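Local coordinates for putative peptide ABC-transport system periplasmic peptide-binding protein (Campylobacter jejuni, PDB 4OEV) that binds nickel(II) outside the cytoplasm, as the extracytoplasmic solute-binding protein of an ABC-type importer, and probably passes the metal on for uptake, at residues G60-I65 against K119-K124; Y101-D106 against K124-F129; E89-P94 against L133-L138; V33-T38 against P48-S53; H393-F398 against A424-R429. All blocks are in the same frame, centred on the assembly; numbering follows the deposited sequence.

Contact 1 (G60-I65 against K119-K124)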
# COMPACT_ATOMS: atom_id res chain seq x y z
N GLY A 60 -14.04 24.53 -0.49
CA GLY A 60 -13.31 23.32 -0.13
C GLY A 60 -12.39 23.48 1.08
O GLY A 60 -11.62 22.58 1.41
N LEU A 61 -12.47 24.64 1.77
CA LEU A 61 -11.50 24.91 2.83
C LEU A 61 -11.97 24.53 4.24
O LEU A 61 -11.14 24.38 5.15
CB LEU A 61 -11.09 26.40 2.84
CG LEU A 61 -10.31 26.93 1.65
CD1 LEU A 61 -9.78 28.34 1.89
CD2 LEU A 61 -9.19 25.97 1.32
N VAL A 62 -13.28 24.36 4.42
CA VAL A 62 -13.84 24.17 5.76
C VAL A 62 -14.72 22.92 5.90
O VAL A 62 -15.67 22.72 5.13
CB VAL A 62 -14.67 25.39 6.19
CG1 VAL A 62 -15.41 25.11 7.47
CG2 VAL A 62 -13.75 26.59 6.39
N TYR A 63 -14.39 22.11 6.90
CA TYR A 63 -15.07 20.82 7.16
C TYR A 63 -15.78 20.87 8.47
O TYR A 63 -15.13 20.94 9.51
CB TYR A 63 -14.09 19.64 7.19
CG TYR A 63 -13.55 19.24 5.84
CD1 TYR A 63 -13.83 17.99 5.31
CD2 TYR A 63 -12.77 20.11 5.09
CE1 TYR A 63 -13.34 17.60 4.07
CE2 TYR A 63 -12.30 19.75 3.86
CZ TYR A 63 -12.58 18.49 3.35
OH TYR A 63 -12.12 18.17 2.10
N ASP A 64 -17.11 20.76 8.43
CA ASP A 64 -17.88 20.64 9.66
C ASP A 64 -18.22 19.18 9.84
O ASP A 64 -18.92 18.61 9.00
CB ASP A 64 -19.16 21.47 9.61
CG ASP A 64 -18.91 22.96 9.84
OD1 ASP A 64 -18.69 23.36 11.00
OD2 ASP A 64 -18.97 23.72 8.85
N ILE A 65 -17.69 18.55 10.89
CA ILE A 65 -17.90 17.11 11.08
C ILE A 65 -18.71 16.83 12.36
O ILE A 65 -18.36 17.33 13.43
CB ILE A 65 -16.59 16.35 11.13
CG1 ILE A 65 -15.79 16.64 9.87
CG2 ILE A 65 -16.85 14.85 11.29
CD1 ILE A 65 -14.61 15.74 9.70
N LYS A 119 -14.90 21.66 13.72
CA LYS A 119 -14.83 22.49 12.54
C LYS A 119 -13.35 22.51 12.16
O LYS A 119 -12.54 23.12 12.86
CB LYS A 119 -15.34 23.90 12.85
CG LYS A 119 -15.44 24.84 11.67
CD LYS A 119 -15.84 26.24 12.19
CE LYS A 119 -16.54 27.05 11.12
NZ LYS A 119 -15.63 27.19 9.94
N ILE A 120 -13.03 21.85 11.05
CA ILE A 120 -11.65 21.74 10.59
C ILE A 120 -11.47 22.73 9.48
O ILE A 120 -12.24 22.75 8.53
CB ILE A 120 -11.34 20.30 10.09
CG1 ILE A 120 -11.66 19.28 11.17
CG2 ILE A 120 -9.85 20.19 9.63
CD1 ILE A 120 -11.83 17.86 10.62
N THR A 121 -10.46 23.58 9.61
CA THR A 121 -10.15 24.52 8.56
C THR A 121 -8.77 24.22 7.95
O THR A 121 -7.78 23.93 8.64
CB THR A 121 -10.20 26.00 9.06
OG1 THR A 121 -11.54 26.33 9.45
CG2 THR A 121 -9.77 26.95 7.96
N LEU A 122 -8.73 24.29 6.64
CA LEU A 122 -7.53 23.91 5.89
C LEU A 122 -6.86 25.13 5.28
O LEU A 122 -7.51 26.12 5.01
CB LEU A 122 -7.87 22.93 4.79
CG LEU A 122 -8.56 21.60 5.06
CD1 LEU A 122 -8.73 20.91 3.70
CD2 LEU A 122 -7.70 20.79 6.01
N PHE A 123 -5.56 25.04 5.01
CA PHE A 123 -4.86 26.14 4.32
C PHE A 123 -5.30 26.24 2.85
O PHE A 123 -5.48 27.34 2.31
CB PHE A 123 -3.35 25.94 4.37
CG PHE A 123 -2.75 26.05 5.74
CD1 PHE A 123 -2.61 27.28 6.35
CD2 PHE A 123 -2.28 24.92 6.39
CE1 PHE A 123 -2.03 27.37 7.60
CE2 PHE A 123 -1.71 25.01 7.64
CZ PHE A 123 -1.59 26.24 8.24
N LYS A 124 -5.39 25.09 2.20
CA LYS A 124 -5.77 25.00 0.80
C LYS A 124 -6.63 23.74 0.64
O LYS A 124 -6.63 22.88 1.52
CB LYS A 124 -4.52 25.00 -0.09
CG LYS A 124 -3.43 24.10 0.38
CD LYS A 124 -2.11 24.41 -0.30
CE LYS A 124 -1.00 24.57 0.73
NZ LYS A 124 0.34 24.11 0.21
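Tyr63 and Ile120 form an antiparallel hydrogen-bonded pair at the middle of a four-stranded antiparallel sheet, in which strands 62-67 and 117-122 are the two inner strands. Tyr63 N donates to Ile120 O at 2.8 Å in an almost straight bond (175° at the hydrogen), and Ile120 N returns a bond to Tyr63 O, also 2.8 Å. Leu122 N to Leu61 O, 2.8 Å, carries the ladder to just before strand 62-67 begins. Tyr63, Ile65, Ile120 and Leu122 pack on the buried side. The CB atoms of Tyr63 and Ile120 are 4.1 Å apart, Leu122 CD1 lies obliquely by Tyr63 CE2 at 3.8 Å, and the CD1 methyls of Ile65 and Ile120 meet at 3.6 Å. Val62, Asp64, Lys119 and Thr121 occupy the other, partly exposed face. The Lys119 chain runs out extended and bends only at its last torsion (chi4 -58°), which swings NZ over Val62 CG1 at 3.2 Å. Asp64 lies alongside Lys119, pointing the same way, yet its OD1 touches the lysine's CG rather than the ammonium; His117 NE2 is the hydrogen-bond partner of that oxygen. Further out, Phe129 meets the Tyr63 ring edge-to-face from the helix that covers the buried face, and the backbones of Lys119 and Thr121 bond on to strand 107-114. Beyond the strand ends, Leu61 CD2 rests 3.5 Å from Lys124 C in 119-124.

Contact 2 (Y101-D106 against K124-F129)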
# COMPACT_ATOMS: atom_id res chain seq x y z
N TYR A 101 1.83 11.96 7.93
CA TYR A 101 2.01 13.42 8.07
C TYR A 101 1.46 14.21 6.85
O TYR A 101 0.75 15.20 6.99
CB TYR A 101 3.49 13.72 8.31
CG TYR A 101 3.79 15.22 8.29
CD1 TYR A 101 4.42 15.83 7.20
CD2 TYR A 101 3.40 16.03 9.35
CE1 TYR A 101 4.65 17.23 7.20
CE2 TYR A 101 3.63 17.39 9.35
CZ TYR A 101 4.27 17.98 8.28
OH TYR A 101 4.46 19.33 8.31
N VAL A 102 1.75 13.73 5.64
CA VAL A 102 1.41 14.45 4.42
C VAL A 102 -0.10 14.44 4.15
O VAL A 102 -0.59 15.19 3.30
CB VAL A 102 2.19 13.87 3.17
CG1 VAL A 102 3.68 14.11 3.34
CG2 VAL A 102 1.86 12.37 3.01
N ASN A 103 -0.85 13.60 4.88
CA ASN A 103 -2.29 13.54 4.73
C ASN A 103 -2.95 14.60 5.63
O ASN A 103 -4.17 14.85 5.50
CB ASN A 103 -2.89 12.16 5.06
CG ASN A 103 -2.42 11.08 4.09
OD1 ASN A 103 -1.54 11.31 3.29
ND2 ASN A 103 -3.05 9.92 4.15
N PHE A 104 -2.18 15.11 6.59
CA PHE A 104 -2.73 16.09 7.57
C PHE A 104 -2.00 17.41 7.71
O PHE A 104 -2.45 18.27 8.48
CB PHE A 104 -2.81 15.43 8.94
CG PHE A 104 -3.73 14.26 8.96
CD1 PHE A 104 -3.29 13.01 8.52
CD2 PHE A 104 -5.06 14.40 9.34
CE1 PHE A 104 -4.16 11.92 8.48
CE2 PHE A 104 -5.93 13.29 9.33
CZ PHE A 104 -5.48 12.06 8.89
N GLU A 105 -0.91 17.61 6.95
CA GLU A 105 -0.11 18.84 7.05
C GLU A 105 -0.89 20.07 6.63
O GLU A 105 -0.56 21.20 6.99
CB GLU A 105 1.16 18.76 6.17
CG GLU A 105 0.83 18.55 4.67
CD GLU A 105 2.08 18.45 3.80
OE1 GLU A 105 3.14 18.88 4.31
OE2 GLU A 105 2.02 17.86 2.67
N ASP A 106 -1.93 19.83 5.86
CA ASP A 106 -2.70 20.91 5.29
C ASP A 106 -3.83 21.43 6.20
O ASP A 106 -4.61 22.32 5.81
CB ASP A 106 -3.27 20.43 3.98
CG ASP A 106 -4.01 21.52 3.26
OD1 ASP A 106 -3.50 22.66 3.21
OD2 ASP A 106 -5.16 21.24 2.86
N LYS A 124 -5.39 25.09 2.20
CA LYS A 124 -5.77 25.00 0.80
C LYS A 124 -6.63 23.74 0.64
O LYS A 124 -6.63 22.88 1.52
CB LYS A 124 -4.52 25.00 -0.09
CG LYS A 124 -3.43 24.10 0.38
CD LYS A 124 -2.11 24.41 -0.30
CE LYS A 124 -1.00 24.57 0.73
NZ LYS A 124 0.34 24.11 0.21
N PRO A 125 -7.38 23.62 -0.47
CA PRO A 125 -8.26 22.44 -0.55
C PRO A 125 -7.46 21.14 -0.54
O PRO A 125 -6.34 21.12 -1.04
CB PRO A 125 -8.99 22.63 -1.89
CG PRO A 125 -8.77 24.10 -2.27
CD PRO A 125 -7.45 24.47 -1.67
N TYR A 126 -8.04 20.07 0.02
CA TYR A 126 -7.43 18.74 0.00
C TYR A 126 -8.58 17.76 -0.05
O TYR A 126 -9.01 17.25 0.98
CB TYR A 126 -6.55 18.50 1.24
CG TYR A 126 -5.79 17.20 1.21
CD1 TYR A 126 -4.89 16.89 0.16
CD2 TYR A 126 -5.96 16.26 2.22
CE1 TYR A 126 -4.24 15.67 0.13
CE2 TYR A 126 -5.32 15.08 2.21
CZ TYR A 126 -4.43 14.78 1.17
OH TYR A 126 -3.80 13.56 1.17
N PRO A 127 -9.13 17.55 -1.26
CA PRO A 127 -10.33 16.72 -1.42
C PRO A 127 -10.11 15.31 -0.86
O PRO A 127 -11.08 14.69 -0.39
CB PRO A 127 -10.50 16.63 -2.94
CG PRO A 127 -9.64 17.69 -3.53
CD PRO A 127 -8.60 18.04 -2.54
N ALA A 128 -8.87 14.84 -0.83
CA ALA A 128 -8.59 13.50 -0.31
C ALA A 128 -8.84 13.40 1.20
O ALA A 128 -8.72 12.32 1.78
CB ALA A 128 -7.16 13.10 -0.63
N PHE A 129 -9.20 14.51 1.84
CA PHE A 129 -9.27 14.55 3.29
C PHE A 129 -10.25 13.52 3.91
O PHE A 129 -9.97 12.97 4.97
CB PHE A 129 -9.70 15.97 3.77
CG PHE A 129 -9.50 16.22 5.23
CD1 PHE A 129 -8.36 15.75 5.87
CD2 PHE A 129 -10.42 17.03 5.97
CE1 PHE A 129 -8.15 15.97 7.22
CE2 PHE A 129 -10.21 17.28 7.31
CZ PHE A 129 -9.08 16.77 7.95
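Asp106 and Lys124 make the tight end of this contact. With CG anti to the backbone N (chi1 -176°), the buried Asp106 carboxylate is thrust at the opposing backbone. OD1 takes the Lys124 N-H on its syn lone pair, at 3.2 Å and a bent 144°. Asp106 OD2 stands 2.6 Å from Lys124 O and packs 3.5 Å from Tyr126 CB. Lys124 CG comes up to the first of these oxygens, 3.2 Å from Asp106 OD1. Next to this grip the Tyr126 ring leans across the short helix 101-104, its CE2 3.5 Å from Asn103 O, with the Asn103 amide turned 44° from the ring plane. Tyr126 OH bonds to Asp391 OD2, and Ala128 CB lies over one face of the Tyr126 ring, toward the rim. Beside it, Phe104 and Phe129 cross at about a right angle; Phe104 CD2 lies at the edge of the Phe129 ring, 4.1 Å from CE1. The loose side is the far end of Lys124, which is exposed: its chain bends away and leaves NZ 5.1 Å from Asp106 OD1, too far for a salt bridge. Glu105, partly exposed, turns instead to Arg429. Tyr126 to Phe129, closed by Phe129 N to Tyr126 O, form a type I beta turn in the loop that joins strand 117-122 to helix 129-132.

Contact 3 (E89-P94 against L133-L138)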
# COMPACT_ATOMS: atom_id res chain seq x y z
N GLU A 89 -4.30 16.71 15.19
CA GLU A 89 -3.14 17.49 15.55
C GLU A 89 -1.90 16.62 15.74
O GLU A 89 -0.77 17.03 15.40
CB GLU A 89 -3.45 18.31 16.81
CG GLU A 89 -4.37 19.42 16.46
CD GLU A 89 -4.76 20.30 17.65
OE1 GLU A 89 -4.41 20.00 18.81
OE2 GLU A 89 -5.41 21.31 17.36
N ALA A 90 -2.14 15.40 16.21
CA ALA A 90 -1.07 14.46 16.46
C ALA A 90 -0.38 14.04 15.16
O ALA A 90 0.84 14.00 15.14
CB ALA A 90 -1.59 13.22 17.19
N PHE A 91 -1.15 13.78 14.10
CA PHE A 91 -0.64 13.36 12.78
C PHE A 91 0.14 14.49 12.10
O PHE A 91 1.06 14.24 11.34
CB PHE A 91 -1.79 12.95 11.87
CG PHE A 91 -2.66 11.82 12.44
CD1 PHE A 91 -2.14 10.87 13.33
CD2 PHE A 91 -3.99 11.75 12.10
CE1 PHE A 91 -2.93 9.82 13.82
CE2 PHE A 91 -4.82 10.72 12.62
CZ PHE A 91 -4.29 9.76 13.49
N LYS A 92 -0.21 15.75 12.38
CA LYS A 92 0.48 16.82 11.67
C LYS A 92 1.54 17.48 12.51
O LYS A 92 2.20 18.40 12.04
CB LYS A 92 -0.50 17.88 11.17
CG LYS A 92 -1.20 18.68 12.29
CD LYS A 92 -2.00 19.83 11.70
CE LYS A 92 -2.50 20.80 12.80
NZ LYS A 92 -2.04 22.21 12.54
N ASN A 93 1.74 17.01 13.74
CA ASN A 93 2.84 17.51 14.58
C ASN A 93 4.14 16.88 14.13
O ASN A 93 4.28 15.65 14.17
CB ASN A 93 2.57 17.21 16.06
CG ASN A 93 3.53 17.92 17.00
OD1 ASN A 93 4.73 18.02 16.72
ND2 ASN A 93 3.00 18.43 18.11
N PRO A 94 5.09 17.72 13.67
CA PRO A 94 6.33 17.15 13.13
C PRO A 94 7.11 16.31 14.16
O PRO A 94 7.79 15.35 13.78
CB PRO A 94 7.16 18.40 12.73
CG PRO A 94 6.16 19.50 12.54
CD PRO A 94 5.08 19.20 13.58
N LEU A 133 -9.45 10.64 6.52
CA LEU A 133 -10.07 10.53 7.83
C LEU A 133 -10.64 9.13 8.09
O LEU A 133 -11.37 8.91 9.09
CB LEU A 133 -11.17 11.61 7.98
CG LEU A 133 -10.66 13.04 8.12
CD1 LEU A 133 -11.74 14.07 7.93
CD2 LEU A 133 -10.02 13.20 9.47
N SER A 134 -10.30 8.16 7.23
CA SER A 134 -10.71 6.79 7.52
C SER A 134 -9.65 6.18 8.44
O SER A 134 -9.82 5.08 8.93
CB SER A 134 -10.90 5.95 6.23
OG SER A 134 -9.70 5.90 5.45
N ILE A 135 -8.55 6.91 8.67
CA ILE A 135 -7.52 6.44 9.61
C ILE A 135 -8.08 6.41 11.02
O ILE A 135 -8.97 7.21 11.36
CB ILE A 135 -6.23 7.33 9.59
CG1 ILE A 135 -5.05 6.59 10.22
CG2 ILE A 135 -6.43 8.67 10.27
CD1 ILE A 135 -4.41 5.51 9.32
N GLY A 136 -7.57 5.49 11.84
CA GLY A 136 -8.08 5.32 13.19
C GLY A 136 -7.93 6.60 14.01
O GLY A 136 -7.03 7.39 13.75
N MET A 137 -8.85 6.83 14.97
CA MET A 137 -8.71 7.93 15.94
C MET A 137 -7.94 7.41 17.18
O MET A 137 -7.97 6.21 17.50
CB MET A 137 -10.08 8.51 16.31
CG MET A 137 -10.82 9.22 15.16
SD MET A 137 -10.01 10.74 14.61
CE MET A 137 -9.05 10.01 13.25
N LEU A 138 -7.16 8.29 17.79
CA LEU A 138 -6.37 7.98 18.98
C LEU A 138 -7.06 8.49 20.25
O LEU A 138 -7.80 9.47 20.18
CB LEU A 138 -5.00 8.64 18.92
CG LEU A 138 -4.10 8.16 17.77
CD1 LEU A 138 -2.93 9.11 17.66
CD2 LEU A 138 -3.66 6.77 18.10
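Gly136 O lies in the plane of the Phe91 ring, at its edge, 3.6 Å from CZ. This buried carbonyl has no hydrogen-bond partner in the model, and the ring's C-H edge probably offers it some weak electrostatic compensation. Phe91 carries most of the contact. It projects from the last turn of helix 81-92 into the curve of the extended residues 135-138, which wrap round the outer end of the ring. Ile135 slides past it in the opposite direction, its branch methyl CG2 3.5 Å from Phe91 CE2. At the other end of the segment Leu138 comes from the opposite direction, its CD1 oblique to the ring, 3.9 Å from Phe91 CE1 and 4.3 Å from the helix-borne Ala90 CB. Met137 starts out away from the helix, but two turns of its chain (chi1 -66°, chi2 -67°) bring CE back to the ring edge, 4.3 Å from Phe91 CE2. Ile135 lies about 6 Å, side chain to side chain, from Asn31, which binds magnesium in another crystal structure of this protein; none is bound here. Phe104 of helix 101-104 meets the Phe91 ring as well, Ser87 OG of helix 81-92 bonds to Leu138 N, and backbone bonds from Leu133 to Thr38 and Met137 to Ser35 tie the loop between helices 129-132 and 140-143 to the chain entering strand 38-40.

Contact 4 (V33-T38 against P48-S53)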
# COMPACT_ATOMS: atom_id res chain seq x y z
N VAL A 33 -8.19 -2.84 15.81
CA VAL A 33 -8.24 -2.13 17.08
C VAL A 33 -8.84 -0.72 16.96
O VAL A 33 -9.53 -0.23 17.87
CB VAL A 33 -6.80 -2.07 17.68
CG1 VAL A 33 -6.76 -1.31 18.99
CG2 VAL A 33 -6.25 -3.48 17.83
N PHE A 34 -8.59 -0.06 15.83
CA PHE A 34 -9.01 1.34 15.70
C PHE A 34 -10.09 1.51 14.66
O PHE A 34 -10.29 0.62 13.81
CB PHE A 34 -7.81 2.22 15.34
CG PHE A 34 -6.74 2.20 16.38
CD1 PHE A 34 -6.74 3.12 17.42
CD2 PHE A 34 -5.74 1.24 16.34
CE1 PHE A 34 -5.75 3.09 18.39
CE2 PHE A 34 -4.74 1.19 17.31
CZ PHE A 34 -4.74 2.14 18.34
N SER A 35 -10.81 2.62 14.74
CA SER A 35 -11.72 2.98 13.68
C SER A 35 -11.65 4.47 13.49
O SER A 35 -11.31 5.20 14.44
CB SER A 35 -13.15 2.53 13.99
OG SER A 35 -13.59 3.15 15.17
N GLY A 36 -12.02 4.91 12.29
CA GLY A 36 -11.88 6.29 11.88
C GLY A 36 -13.23 6.96 11.76
O GLY A 36 -14.28 6.35 12.04
N LEU A 37 -13.19 8.24 11.37
CA LEU A 37 -14.40 9.01 11.15
C LEU A 37 -15.19 8.49 9.97
O LEU A 37 -16.42 8.60 9.96
CB LEU A 37 -14.06 10.49 10.92
CG LEU A 37 -13.34 11.14 12.08
CD1 LEU A 37 -13.10 12.65 11.81
CD2 LEU A 37 -14.16 10.91 13.38
N THR A 38 -14.48 7.97 8.97
CA THR A 38 -15.13 7.42 7.81
C THR A 38 -14.68 5.98 7.57
O THR A 38 -13.71 5.51 8.17
CB THR A 38 -14.84 8.27 6.55
OG1 THR A 38 -13.44 8.27 6.28
CG2 THR A 38 -15.27 9.73 6.74
N PRO A 48 -20.25 6.87 6.66
CA PRO A 48 -19.98 7.36 8.01
C PRO A 48 -19.47 6.25 8.91
O PRO A 48 -19.90 5.08 8.77
CB PRO A 48 -21.35 7.87 8.49
CG PRO A 48 -22.14 8.06 7.26
CD PRO A 48 -21.63 7.13 6.22
N ASP A 49 -18.56 6.58 9.82
CA ASP A 49 -18.15 5.59 10.81
C ASP A 49 -18.20 6.24 12.18
O ASP A 49 -19.26 6.33 12.76
CB ASP A 49 -16.75 5.01 10.51
CG ASP A 49 -16.47 3.78 11.38
OD1 ASP A 49 -17.30 3.58 12.32
OD2 ASP A 49 -15.48 3.04 11.15
N LEU A 50 -17.09 6.75 12.70
CA LEU A 50 -17.19 7.44 13.99
C LEU A 50 -17.90 8.76 13.81
O LEU A 50 -18.54 9.28 14.75
CB LEU A 50 -15.82 7.68 14.62
CG LEU A 50 -15.11 6.45 15.21
CD1 LEU A 50 -13.71 6.86 15.71
CD2 LEU A 50 -15.93 5.80 16.32
N ALA A 51 -17.84 9.30 12.60
CA ALA A 51 -18.57 10.54 12.31
C ALA A 51 -19.93 10.21 11.68
O ALA A 51 -19.99 9.40 10.75
CB ALA A 51 -17.76 11.45 11.41
N LYS A 52 -21.02 10.82 12.20
CA LYS A 52 -22.37 10.62 11.64
C LYS A 52 -22.59 11.32 10.29
O LYS A 52 -23.27 10.78 9.40
CB LYS A 52 -23.47 11.14 12.63
CG LYS A 52 -23.54 10.46 14.00
CD LYS A 52 -24.66 11.03 14.93
CE LYS A 52 -25.03 10.01 16.06
NZ LYS A 52 -26.25 10.29 16.89
N SER A 53 -22.07 12.55 10.14
CA SER A 53 -22.16 13.31 8.89
C SER A 53 -21.16 14.47 8.86
O SER A 53 -20.43 14.70 9.83
CB SER A 53 -23.55 13.87 8.65
OG SER A 53 -23.78 15.03 9.46
O HOH W 1 -12.82 3.39 10.29
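Leu37 and Leu50 meet where the arms of the hairpin formed by strands 38-40 and 46-48 come apart, just before the second arm runs into strand 51-56; Thr38 and Pro48 are its last antiparallel, non-hydrogen-bonded pair. Backbone bonds come first. Leu37 O is gripped twice: Ala51 N donates in the carbonyl plane, on a lone pair, at 3.1 Å, whereas Asp49 N approaches at 2.9 Å from 41° above that plane. Leu50 N adds a bond of 2.9 Å to Gly36 O, again on a lone pair. A water bridges the two segments. It accepts from Gly36 N at 2.6 Å and donates to Thr38 O at 3.1 Å and to Asp49 OD2 at 2.8 Å, so the carboxylate is bridged to 33-38 on both sides of Leu37. The other oxygen, Asp49 OD1, bonds to Tyr183 OH, which also binds Ser35 OG; Thr160 OG1 is a further partner of that serine. Apolar contacts complete the joint. The Leu37 and Leu50 side chains cross at about a right angle, CD2 of the former 3.8 Å from CB of the latter, while Leu37 CB packs on the methyl of Ala51. Leu50, its CG anti to the carbonyl carbon (chi1 -73°), lays its branched end against 33-38, and CD1 presses to 3.2 Å from Ser35 O.

Contact 5 (H393-F398 against A424-R429)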
# COMPACT_ATOMS: atom_id res chain seq x y z
N HIS A 393 -0.94 6.67 -2.76
CA HIS A 393 0.33 6.00 -3.09
C HIS A 393 1.04 6.73 -4.24
O HIS A 393 1.80 6.15 -4.99
CB HIS A 393 0.09 4.52 -3.40
CG HIS A 393 -0.19 3.70 -2.18
ND1 HIS A 393 0.14 2.37 -2.06
CD2 HIS A 393 -0.71 4.06 -0.97
CE1 HIS A 393 -0.22 1.93 -0.87
NE2 HIS A 393 -0.71 2.94 -0.17
N THR A 394 0.83 8.02 -4.37
CA THR A 394 1.63 8.69 -5.38
C THR A 394 2.47 9.75 -4.76
O THR A 394 3.67 9.86 -5.10
CB THR A 394 0.79 9.33 -6.55
OG1 THR A 394 -0.18 10.22 -6.02
CG2 THR A 394 0.08 8.28 -7.41
N PHE A 395 1.91 10.54 -3.83
CA PHE A 395 2.71 11.60 -3.26
C PHE A 395 3.96 11.07 -2.48
O PHE A 395 5.12 11.50 -2.75
CB PHE A 395 1.85 12.50 -2.35
CG PHE A 395 2.51 13.84 -2.01
CD1 PHE A 395 2.41 14.91 -2.88
CD2 PHE A 395 3.27 14.00 -0.84
CE1 PHE A 395 3.02 16.17 -2.57
CE2 PHE A 395 3.91 15.24 -0.52
CZ PHE A 395 3.78 16.31 -1.39
N ARG A 396 3.77 10.13 -1.57
CA ARG A 396 4.95 9.68 -0.79
C ARG A 396 5.89 8.85 -1.67
O ARG A 396 7.02 8.57 -1.25
CB ARG A 396 4.54 8.80 0.40
CG ARG A 396 3.99 9.67 1.56
CD ARG A 396 3.26 8.83 2.62
NE ARG A 396 1.94 8.43 2.11
CZ ARG A 396 1.01 7.78 2.82
NH1 ARG A 396 -0.15 7.50 2.26
NH2 ARG A 396 1.24 7.43 4.08
N VAL A 397 5.39 8.43 -2.83
CA VAL A 397 6.21 7.48 -3.68
C VAL A 397 7.11 8.18 -4.72
O VAL A 397 8.25 7.74 -4.95
CB VAL A 397 5.29 6.46 -4.36
CG1 VAL A 397 6.05 5.54 -5.43
CG2 VAL A 397 4.64 5.58 -3.34
N PHE A 398 6.59 9.23 -5.36
CA PHE A 398 7.23 9.88 -6.53
C PHE A 398 7.70 11.30 -6.25
O PHE A 398 8.53 11.83 -6.97
CB PHE A 398 6.25 9.94 -7.71
CG PHE A 398 5.78 8.54 -8.15
CD1 PHE A 398 6.66 7.69 -8.80
CD2 PHE A 398 4.49 8.11 -7.90
CE1 PHE A 398 6.25 6.40 -9.19
CE2 PHE A 398 4.07 6.83 -8.27
CZ PHE A 398 4.95 5.98 -8.93
N ALA A 424 2.70 18.41 -10.76
CA ALA A 424 1.45 17.79 -11.13
C ALA A 424 0.76 17.24 -9.90
O ALA A 424 -0.43 17.47 -9.70
CB ALA A 424 1.68 16.69 -12.17
N LEU A 425 1.50 16.51 -9.06
CA LEU A 425 0.90 15.92 -7.87
C LEU A 425 0.48 16.96 -6.84
O LEU A 425 -0.48 16.76 -6.06
CB LEU A 425 1.86 14.97 -7.23
CG LEU A 425 2.13 13.70 -8.06
CD1 LEU A 425 3.10 12.86 -7.30
CD2 LEU A 425 0.83 12.90 -8.28
N GLN A 426 1.23 18.04 -6.78
CA GLN A 426 0.91 19.10 -5.82
C GLN A 426 -0.34 19.78 -6.23
O GLN A 426 -1.23 19.99 -5.39
CB GLN A 426 2.09 20.09 -5.68
CG GLN A 426 3.30 19.51 -4.88
CD GLN A 426 4.50 20.47 -4.76
OE1 GLN A 426 4.35 21.69 -4.89
NE2 GLN A 426 5.68 19.92 -4.51
N LYS A 427 -0.44 20.16 -7.51
CA LYS A 427 -1.68 20.76 -7.99
C LYS A 427 -2.84 19.79 -7.84
O LYS A 427 -3.90 20.12 -7.31
CB LYS A 427 -1.57 21.21 -9.45
CG LYS A 427 -0.73 22.49 -9.65
CD LYS A 427 -0.42 22.70 -11.12
CE LYS A 427 0.03 24.13 -11.43
NZ LYS A 427 0.82 24.75 -10.33
N ALA A 428 -2.62 18.56 -8.25
CA ALA A 428 -3.69 17.57 -8.25
C ALA A 428 -4.34 17.38 -6.88
O ALA A 428 -5.54 17.20 -6.79
CB ALA A 428 -3.13 16.20 -8.76
N ARG A 429 -3.53 17.34 -5.83
CA ARG A 429 -4.01 17.04 -4.49
C ARG A 429 -4.65 18.26 -3.81
O ARG A 429 -5.48 18.11 -2.88
CB ARG A 429 -2.84 16.50 -3.62
CG ARG A 429 -1.86 17.55 -3.14
CD ARG A 429 -0.58 16.90 -2.70
NE ARG A 429 -0.72 15.82 -1.72
CZ ARG A 429 -0.29 15.91 -0.44
NH1 ARG A 429 -0.40 14.89 0.40
NH2 ARG A 429 0.28 17.03 -0.00
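Phe395 and Arg429 lie flat on one another, ring and guanidinium planes only 12° apart. The side chains arrive at about a right angle, and Arg429 CZ hovers over the ring centre, 3.8 Å from the centroid, in a cation-pi stack. Arg429 NE sits over the near side of the ring, 3.5 Å from Phe395 CD1, and NH2 over the far side, 3.8 Å from CZ of the phenylalanine. A bend at chi3 (-53°) brings the arginine chain over the ring, and chi4 (-112°) sets the guanidinium plane. Its rotation is then fixed from outside: NE forms a salt bridge with Asp391, NH2 one with Glu105, and NH1 donates to Val102 O. The stack thus joins the short helix 395-398 to the C-terminal end of helix 419-429, with helix 101-104 alongside. One turn earlier on the longer helix, Gln426 CG approaches the edge of the Phe395 ring, 4.1 Å from CE1. Leu425 crosses Thr394 obliquely and splits its branches: CD2 touches Thr394 OG1 at 3.6 Å, a hydroxyl whose hydrogen-bond partner is Pro390 O, and CD1 rests 4.3 Å from Phe398 CB.

Contact 4 closes first along the chain; contact 1 interleaves with contacts 2 and 3, contact 2 is nested inside the loop closed by contact 3, and contact 5 comes last. Contacts 1 and 4 share the antiparallel sheet through neighbouring strands 62-67 and 51-56, their centres about 17 Å apart. Contacts 1 and 2 have Lys124 in common, centres about 10 Å apart. Contact 2 touches contact 3 through Phe104 and Phe91, and contact 5 through Arg429. Contacts 3 and 4 touch, about 13 Å between centres, whereas contacts 4 and 5, about 25 Å apart, do not. Helix 101-104 and the loop 124-129 connect the sheet region to the later helices 395-398 and 419-429, joining parts distant in sequence.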